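Local structure of dockerin type 1 (Clostridium thermocellum, 4DH2) at residues B[5-10]-B[69-74]. The protein binds calcium and docks onto a type I cohesin in cellulosome assembly, as the dockerin domain of a longer protein that is probably a glycoside hydrolase. Residues are numbered along the deposited sequence; the frame is centred on the assembly and turned at random.
With CA (calcium ion), chain H.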
# COMPACT_ATOMS: atom_id res chain seq x y z
N ALA B 5 -12.51 10.91 -20.53
CA ALA B 5 -11.84 11.06 -19.24
C ALA B 5 -11.58 9.71 -18.60
O ALA B 5 -12.08 8.67 -19.07
CB ALA B 5 -12.65 11.93 -18.32
N VAL B 6 -10.80 9.70 -17.52
CA VAL B 6 -10.28 8.44 -17.03
C VAL B 6 -11.22 7.77 -16.04
O VAL B 6 -11.64 8.40 -15.07
CB VAL B 6 -8.88 8.60 -16.39
CG1 VAL B 6 -8.41 7.26 -15.84
CG2 VAL B 6 -7.86 9.17 -17.41
N ILE B 7 -11.53 6.50 -16.29
CA ILE B 7 -12.43 5.73 -15.43
C ILE B 7 -11.79 5.49 -14.07
O ILE B 7 -10.65 5.02 -13.97
CB ILE B 7 -12.81 4.41 -16.11
CG1 ILE B 7 -13.58 4.71 -17.40
CG2 ILE B 7 -13.67 3.55 -15.18
CD1 ILE B 7 -13.87 3.47 -18.26
N GLY B 8 -12.50 5.87 -13.02
CA GLY B 8 -11.95 5.75 -11.68
C GLY B 8 -11.32 7.05 -11.24
O GLY B 8 -11.04 7.22 -10.07
N ASP B 9 -11.11 7.99 -12.19
CA ASP B 9 -10.40 9.22 -11.86
C ASP B 9 -11.41 10.30 -11.49
O ASP B 9 -11.77 11.18 -12.30
CB ASP B 9 -9.51 9.67 -13.04
CG ASP B 9 -8.82 10.98 -12.77
OD1 ASP B 9 -8.71 11.38 -11.60
OD2 ASP B 9 -8.40 11.65 -13.75
N VAL B 10 -11.91 10.22 -10.27
CA VAL B 10 -13.03 11.03 -9.87
C VAL B 10 -12.68 12.47 -9.50
O VAL B 10 -13.57 13.27 -9.35
CB VAL B 10 -13.84 10.37 -8.72
CG1 VAL B 10 -14.31 8.97 -9.14
CG2 VAL B 10 -13.05 10.33 -7.43
N ARG B 69 -5.82 -4.90 -13.07
CA ARG B 69 -4.99 -3.92 -13.76
C ARG B 69 -5.85 -2.86 -14.39
O ARG B 69 -5.37 -1.80 -14.76
CB ARG B 69 -4.17 -4.59 -14.88
CG ARG B 69 -2.96 -5.39 -14.41
CD ARG B 69 -2.05 -5.79 -15.59
NE ARG B 69 -1.08 -4.74 -15.92
CZ ARG B 69 0.03 -4.94 -16.63
NH1 ARG B 69 0.85 -3.92 -16.88
NH2 ARG B 69 0.34 -6.15 -17.09
N GLU B 70 -7.13 -3.18 -14.55
CA GLU B 70 -8.07 -2.21 -15.09
C GLU B 70 -9.47 -2.53 -14.59
O GLU B 70 -9.71 -3.59 -14.01
CB GLU B 70 -8.09 -2.29 -16.62
CG GLU B 70 -8.66 -3.60 -17.11
CD GLU B 70 -8.35 -3.88 -18.57
OE1 GLU B 70 -8.30 -2.92 -19.37
OE2 GLU B 70 -8.16 -5.06 -18.91
N PHE B 71 -10.39 -1.61 -14.85
CA PHE B 71 -11.78 -1.76 -14.43
C PHE B 71 -12.60 -2.44 -15.53
O PHE B 71 -12.28 -2.36 -16.71
CB PHE B 71 -12.37 -0.39 -14.11
CG PHE B 71 -11.66 0.29 -12.99
CD1 PHE B 71 -11.68 -0.26 -11.70
CD2 PHE B 71 -10.97 1.46 -13.20
CE1 PHE B 71 -11.00 0.35 -10.66
CE2 PHE B 71 -10.29 2.08 -12.15
CZ PHE B 71 -10.31 1.51 -10.88
N PRO B 72 -13.68 -3.09 -15.13
CA PRO B 72 -14.49 -3.81 -16.12
C PRO B 72 -14.95 -2.91 -17.25
O PRO B 72 -14.93 -3.35 -18.41
CB PRO B 72 -15.66 -4.33 -15.30
CG PRO B 72 -15.09 -4.50 -13.92
CD PRO B 72 -14.08 -3.40 -13.74
N LYS B 73 -15.34 -1.67 -16.94
CA LYS B 73 -15.79 -0.76 -17.99
C LYS B 73 -14.60 -0.13 -18.71
O LYS B 73 -13.61 0.22 -18.08
CB LYS B 73 -16.65 0.33 -17.37
CG LYS B 73 -17.17 1.37 -18.35
CD LYS B 73 -18.16 2.32 -17.69
CE LYS B 73 -17.46 3.58 -17.16
NZ LYS B 73 -18.39 4.52 -16.44
N ASN B 74 -14.69 0.04 -20.03
CA ASN B 74 -13.57 0.58 -20.81
C ASN B 74 -13.94 1.78 -21.68
O ASN B 74 -15.11 2.05 -21.90
CB ASN B 74 -12.97 -0.51 -21.70
CG ASN B 74 -12.01 -1.42 -20.94
OD1 ASN B 74 -10.91 -1.01 -20.59
ND2 ASN B 74 -12.43 -2.65 -20.70
CA CA H . -7.47 10.98 -9.60
O HOH W 1 -6.08 11.48 -7.68
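Lys-73 NZ is gripped by two backbone carbonyls, Trp-42 O and Asp-45 O, and the ammonium also makes a cation-pi contact with Trp-42; with its end held there, the lysine's alkyl chain becomes a wall for Ile-7. The chain starts with CG anti to the backbone N (chi1 179°) and bends at chi3, which sets CE 3.8 Å from Ile-7 CD1. That same methyl presses on the backbone, with Ile-7 CD1 3.3 Å from Lys-73 O. The other branch of Ile-7 goes to the ring: CG2 lies 3.9 Å from Phe-71 CD2. No hydrogen bond joins 5-10 to 69-74, so the 222 Å² buried between them rests on these van der Waals contacts.

The calcium loops belong to the paired EF-hand-like motifs of a type I dockerin. Residues 5-10 run into the first loop and 69-74 follow helix 54-64 of the second, so the contact brings the two ends of the domain together. Val-6 to Asp-9 form a type II turn, closed by Asp-9 N to Val-6 O at 3.0 Å. Gly-8 stands at its third position with a positive phi (95°), its CA 4.1 Å from Phe-71 CE2. The ring, also stacked with Tyr-63, approaches this turn obliquely, CE2 lying 3.5 Å from Ile-7 O. Just beyond, Asp-9 OD1 binds calcium at 2.4 Å alongside Asn-11, Asp-13, Val-15, Asp-20 and a water, while Asp-9 OD2 accepts a hydrogen bond from Gly-14 N, which steadies the carboxylate.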